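Local structure of GCN5-related N-acetyltransferase (Streptococcus suis, 3G3S) at residues A[118-123]-A[198-203]; A[159-164]-A[210-215]. The protein probably transfers an acetyl group from acetyl-CoA to a substrate amine, as do other members of the GNAT family. One frame throughout, in Å; residues are numbered along the deposited sequence.

Contact 1. Residues A[118-123]-A[198-203]; sequences DDLPES and LGLAKA
A small apolar contact, made by Leu120 with Leu200 and Ala203, joins the loop that follows helix 110-118 to the first turn of helix 200-214. No hydrogen bond crosses it, and a single methyl does the work for the loop: CD1 of Leu120 lies 3.8 Å from CD2 of Leu200 and 3.9 Å from CB of Ala203. Leu120 reaches these neighbouring methyls by turning CG anti to its own backbone nitrogen (chi1 -172°), which brings CD1 up to the helix. The leucine side chains meet at roughly a right angle, touching through their methyl ends. Just before the helix, Gly199 occupies the N-cap position with positive phi, and its carbonyl oxygen accepts a weak hydrogen bond from Ala203 N. Residues 198-203 carry the end of GNAT motif A (Q/R-x-x-G-x-G/A), Gly199 and Ala201 taking its last two small positions; in relatives this turn and helix start hold the pyrophosphate of acetyl-CoA, and probably do so here. The same pair of leucines also rests on Ile165 of strand 162-167, while Leu200 extends to Val172 and Ser173 of strand 170-181. The loop thus closes against the helix start shortly before the chain enters edge strand 125-128.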
loop_
_atom_site.group_PDB
_atom_site.type_symbol
_atom_site.label_atom_id
_atom_site.label_comp_id
_atom_site.label_asym_id
_atom_site.label_seq_id
_atom_site.Cartn_x
_atom_site.Cartn_y
_atom_site.Cartn_z
ATOM N N ASP A 118 -29.375 -18.173 1.677
ATOM C CA ASP A 118 -30.535 -18.881 1.124
ATOM C C ASP A 118 -31.752 -18.864 2.053
ATOM O O ASP A 118 -32.885 -18.748 1.589
ATOM C CB ASP A 118 -30.145 -20.330 0.784
ATOM C CG ASP A 118 -29.169 -20.429 -0.393
ATOM O OD1 ASP A 118 -29.014 -19.462 -1.166
ATOM O OD2 ASP A 118 -28.552 -21.503 -0.556
ATOM N N ASP A 119 -31.516 -18.923 3.361
ATOM C CA ASP A 119 -32.602 -18.911 4.348
ATOM C C ASP A 119 -33.334 -17.568 4.513
ATOM O O ASP A 119 -34.241 -17.462 5.354
ATOM C CB ASP A 119 -32.080 -19.355 5.727
ATOM C CG ASP A 119 -31.641 -20.807 5.760
ATOM O OD1 ASP A 119 -31.941 -21.591 4.812
ATOM O OD2 ASP A 119 -30.982 -21.152 6.765
ATOM N N LEU A 120 -32.934 -16.545 3.762
ATOM C CA LEU A 120 -33.626 -15.270 3.815
ATOM C C LEU A 120 -35.027 -15.484 3.226
ATOM O O LEU A 120 -35.140 -15.953 2.079
ATOM C CB LEU A 120 -32.891 -14.213 3.000
ATOM C CG LEU A 120 -33.439 -12.805 3.164
ATOM C CD1 LEU A 120 -33.103 -12.270 4.556
ATOM C CD2 LEU A 120 -32.906 -11.888 2.084
ATOM N N PRO A 121 -36.092 -15.164 3.999
ATOM C CA PRO A 121 -37.471 -15.337 3.485
ATOM C C PRO A 121 -37.762 -14.568 2.183
ATOM O O PRO A 121 -37.178 -13.496 1.954
ATOM C CB PRO A 121 -38.341 -14.799 4.616
ATOM C CG PRO A 121 -37.476 -14.846 5.829
ATOM C CD PRO A 121 -36.084 -14.644 5.381
ATOM N N GLU A 122 -38.670 -15.109 1.353
ATOM C CA GLU A 122 -39.028 -14.517 0.033
ATOM C C GLU A 122 -39.564 -13.085 0.139
ATOM O O GLU A 122 -39.475 -12.318 -0.830
ATOM C CB GLU A 122 -40.031 -15.411 -0.725
ATOM N N SER A 123 -40.125 -12.758 1.308
ATOM C CA SER A 123 -40.631 -11.424 1.627
ATOM C C SER A 123 -39.534 -10.354 1.581
ATOM O O SER A 123 -39.796 -9.183 1.269
ATOM C CB SER A 123 -41.247 -11.449 3.027
ATOM O OG SER A 123 -41.692 -10.166 3.410
ATOM N N LEU A 198 -34.621 -11.151 13.745
ATOM C CA LEU A 198 -35.148 -11.989 12.669
ATOM C C LEU A 198 -34.061 -12.654 11.843
ATOM O O LEU A 198 -34.352 -13.283 10.825
ATOM C CB LEU A 198 -36.036 -11.162 11.739
ATOM C CG LEU A 198 -37.133 -10.319 12.402
ATOM C CD1 LEU A 198 -37.903 -9.612 11.294
ATOM C CD2 LEU A 198 -38.073 -11.133 13.289
ATOM N N GLY A 199 -32.804 -12.516 12.256
ATOM C CA GLY A 199 -31.684 -13.148 11.534
ATOM C C GLY A 199 -31.290 -12.459 10.245
ATOM O O GLY A 199 -30.604 -13.045 9.412
ATOM N N LEU A 200 -31.722 -11.206 10.082
ATOM C CA LEU A 200 -31.397 -10.462 8.897
ATOM C C LEU A 200 -29.903 -10.096 8.837
ATOM O O LEU A 200 -29.277 -10.183 7.775
ATOM C CB LEU A 200 -32.278 -9.216 8.799
ATOM C CG LEU A 200 -33.802 -9.444 8.714
ATOM C CD1 LEU A 200 -34.528 -8.148 8.466
ATOM C CD2 LEU A 200 -34.202 -10.457 7.650
ATOM N N ALA A 201 -29.347 -9.663 9.963
ATOM C CA ALA A 201 -27.925 -9.291 10.043
ATOM C C ALA A 201 -26.993 -10.411 9.546
ATOM O O ALA A 201 -26.068 -10.185 8.770
ATOM C CB ALA A 201 -27.571 -8.912 11.495
ATOM N N LYS A 202 -27.308 -11.619 9.988
ATOM C CA LYS A 202 -26.602 -12.855 9.688
ATOM C C LYS A 202 -26.656 -13.173 8.187
ATOM O O LYS A 202 -25.666 -13.573 7.594
ATOM C CB LYS A 202 -27.279 -13.933 10.532
ATOM C CG LYS A 202 -26.681 -15.294 10.590
ATOM C CD LYS A 202 -27.543 -16.209 11.518
ATOM C CE LYS A 202 -28.931 -16.559 10.916
ATOM N NZ LYS A 202 -29.943 -17.109 11.890
ATOM N N ALA A 203 -27.815 -12.962 7.572
ATOM C CA ALA A 203 -27.968 -13.190 6.152
ATOM C C ALA A 203 -27.163 -12.192 5.315
ATOM O O ALA A 203 -26.506 -12.590 4.352
ATOM C CB ALA A 203 -29.464 -13.143 5.758
#

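Contact 2. Residues A[159-164]-A[210-215]; sequences LGLGCV and LACLDR
Leu161 reaches across to the last turn of helix 200-214 with both methyl groups. CD1 sits over one face of the Arg215 guanidinium, 3.7 Å above the plane and displaced toward the rim, with NH2 of Arg215 3.9 Å away from it. CD2 packs against the helix itself, lying 3.9 Å from SG of Cys212 and 4.0 Å from CB of Ala211, and it also meets CD in the chain of Arg215. The leucine can serve both because its CG stands anti to the backbone nitrogen (chi1 -179°), sending the fork from the backbone to the helix. In fold terms this is a helix packed on a mixed sheet, as in GNAT acetyltransferases: Leu161 immediately precedes strand 162-167, and its backbone pairs with Ser177 of the adjoining strand 170-181. Arg215 crosses the leucine at a slant, its chain extended from CG to NE. A hydrogen bond of 3.1 Å from NH1 to Ala211 O, with an angle of 155° at the hydrogen, ties the guanidinium back to its own helix and so fixes the face that Leu161 covers. The oxygen lies close to the guanidinium plane, although the donor stands above the carbonyl plane. Earlier in the helix, Leu208 packs on the same leucine, and Cys163 of the strand touches Cys204 and Gln207.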
loop_
_atom_site.group_PDB
_atom_site.type_symbol
_atom_site.label_atom_id
_atom_site.label_comp_id
_atom_site.label_asym_id
_atom_site.label_seq_id
_atom_site.Cartn_x
_atom_site.Cartn_y
_atom_site.Cartn_z
ATOM N N LEU A 159 -14.013 1.762 -3.802
ATOM C CA LEU A 159 -13.275 1.096 -2.717
ATOM C C LEU A 159 -14.104 0.303 -1.705
ATOM O O LEU A 159 -13.557 -0.531 -0.982
ATOM C CB LEU A 159 -12.494 2.150 -1.923
ATOM C CG LEU A 159 -11.561 3.094 -2.699
ATOM C CD1 LEU A 159 -10.810 3.990 -1.702
ATOM C CD2 LEU A 159 -10.584 2.333 -3.556
ATOM N N GLY A 160 -15.395 0.589 -1.618
ATOM C CA GLY A 160 -16.245 -0.063 -0.641
ATOM C C GLY A 160 -17.033 -1.191 -1.261
ATOM O O GLY A 160 -16.985 -1.413 -2.466
ATOM N N LEU A 161 -17.786 -1.883 -0.420
ATOM C CA LEU A 161 -18.602 -2.999 -0.834
ATOM C C LEU A 161 -19.658 -3.212 0.254
ATOM O O LEU A 161 -19.354 -3.165 1.465
ATOM C CB LEU A 161 -17.735 -4.254 -0.985
ATOM C CG LEU A 161 -18.465 -5.525 -1.440
ATOM C CD1 LEU A 161 -18.996 -5.309 -2.849
ATOM C CD2 LEU A 161 -17.557 -6.734 -1.367
ATOM N N GLY A 162 -20.895 -3.446 -0.169
ATOM C CA GLY A 162 -21.942 -3.705 0.792
ATOM C C GLY A 162 -23.222 -4.215 0.199
ATOM O O GLY A 162 -23.431 -4.168 -1.015
ATOM N N CYS A 163 -24.069 -4.732 1.073
ATOM C CA CYS A 163 -25.383 -5.178 0.668
ATOM C C CYS A 163 -26.433 -4.917 1.762
ATOM O O CYS A 163 -26.124 -4.818 2.954
ATOM C CB CYS A 163 -25.348 -6.636 0.247
ATOM S SG CYS A 163 -25.113 -7.715 1.531
ATOM N N VAL A 164 -27.675 -4.798 1.310
ATOM C CA VAL A 164 -28.809 -4.459 2.133
ATOM C C VAL A 164 -29.981 -5.390 1.908
ATOM O O VAL A 164 -30.078 -6.026 0.871
ATOM C CB VAL A 164 -29.275 -3.013 1.835
ATOM C CG1 VAL A 164 -28.220 -2.065 2.262
ATOM C CG2 VAL A 164 -29.578 -2.823 0.362
ATOM N N LEU A 210 -19.202 -13.700 1.598
ATOM C CA LEU A 210 -19.111 -14.437 0.327
ATOM C C LEU A 210 -18.689 -13.546 -0.847
ATOM O O LEU A 210 -17.869 -13.948 -1.679
ATOM C CB LEU A 210 -20.439 -15.132 0.016
ATOM C CG LEU A 210 -20.763 -16.365 0.843
ATOM C CD1 LEU A 210 -22.220 -16.774 0.628
ATOM C CD2 LEU A 210 -19.818 -17.531 0.496
ATOM N N ALA A 211 -19.233 -12.331 -0.894
ATOM C CA ALA A 211 -18.863 -11.357 -1.913
ATOM C C ALA A 211 -17.373 -10.995 -1.805
ATOM O O ALA A 211 -16.673 -10.842 -2.824
ATOM C CB ALA A 211 -19.721 -10.104 -1.783
ATOM N N CYS A 212 -16.903 -10.828 -0.570
ATOM C CA CYS A 212 -15.504 -10.518 -0.301
ATOM C C CYS A 212 -14.585 -11.626 -0.743
ATOM O O CYS A 212 -13.659 -11.405 -1.513
ATOM C CB CYS A 212 -15.291 -10.265 1.181
ATOM S SG CYS A 212 -15.847 -8.590 1.618
ATOM N N LEU A 213 -14.862 -12.822 -0.251
ATOM C CA LEU A 213 -14.070 -13.985 -0.594
ATOM C C LEU A 213 -14.001 -14.169 -2.109
ATOM O O LEU A 213 -12.936 -14.426 -2.668
ATOM C CB LEU A 213 -14.626 -15.227 0.096
ATOM C CG LEU A 213 -14.601 -15.279 1.636
ATOM C CD1 LEU A 213 -15.126 -16.617 2.060
ATOM C CD2 LEU A 213 -13.221 -15.044 2.270
ATOM N N ASP A 214 -15.127 -13.981 -2.777
ATOM C CA ASP A 214 -15.192 -14.073 -4.231
ATOM C C ASP A 214 -14.241 -13.097 -4.927
ATOM O O ASP A 214 -13.727 -13.391 -5.996
ATOM C CB ASP A 214 -16.619 -13.784 -4.694
ATOM C CG ASP A 214 -16.774 -13.875 -6.188
ATOM O OD1 ASP A 214 -16.661 -15.003 -6.726
ATOM O OD2 ASP A 214 -17.025 -12.817 -6.816
ATOM N N ARG A 215 -14.018 -11.930 -4.333
ATOM C CA ARG A 215 -13.126 -10.927 -4.918
ATOM C C ARG A 215 -11.709 -10.987 -4.326
ATOM O O ARG A 215 -10.884 -10.135 -4.622
ATOM C CB ARG A 215 -13.689 -9.517 -4.676
ATOM C CG ARG A 215 -14.987 -9.204 -5.344
ATOM C CD ARG A 215 -15.678 -8.073 -4.621
ATOM N NE ARG A 215 -16.836 -7.507 -5.330
ATOM C CZ ARG A 215 -18.038 -8.081 -5.456
ATOM N NH1 ARG A 215 -18.291 -9.300 -4.976
ATOM N NH2 ARG A 215 -19.004 -7.435 -6.101
#

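In the fold
Helix 200-214 is common to both contacts: contact 1 uses its beginning, the motif A region, and contact 2 its end, their centres about 17 Å apart and their nearest atoms about 6 Å apart without touching. Along the chain the segments alternate, 118-123, 159-164, 198-203 and 210-215, so the two contacts cross in sequence. Strand 162-167 links them as well, since its start is part of contact 2 while its Ile165 touches both leucines of contact 1. One helix is therefore fastened at two levels to the same end of the mixed sheet, near edge strand 125-128. Both belong to the acetyltransferase domain of the chain, and they illustrate how segments distant in sequence pack one helix against one sheet.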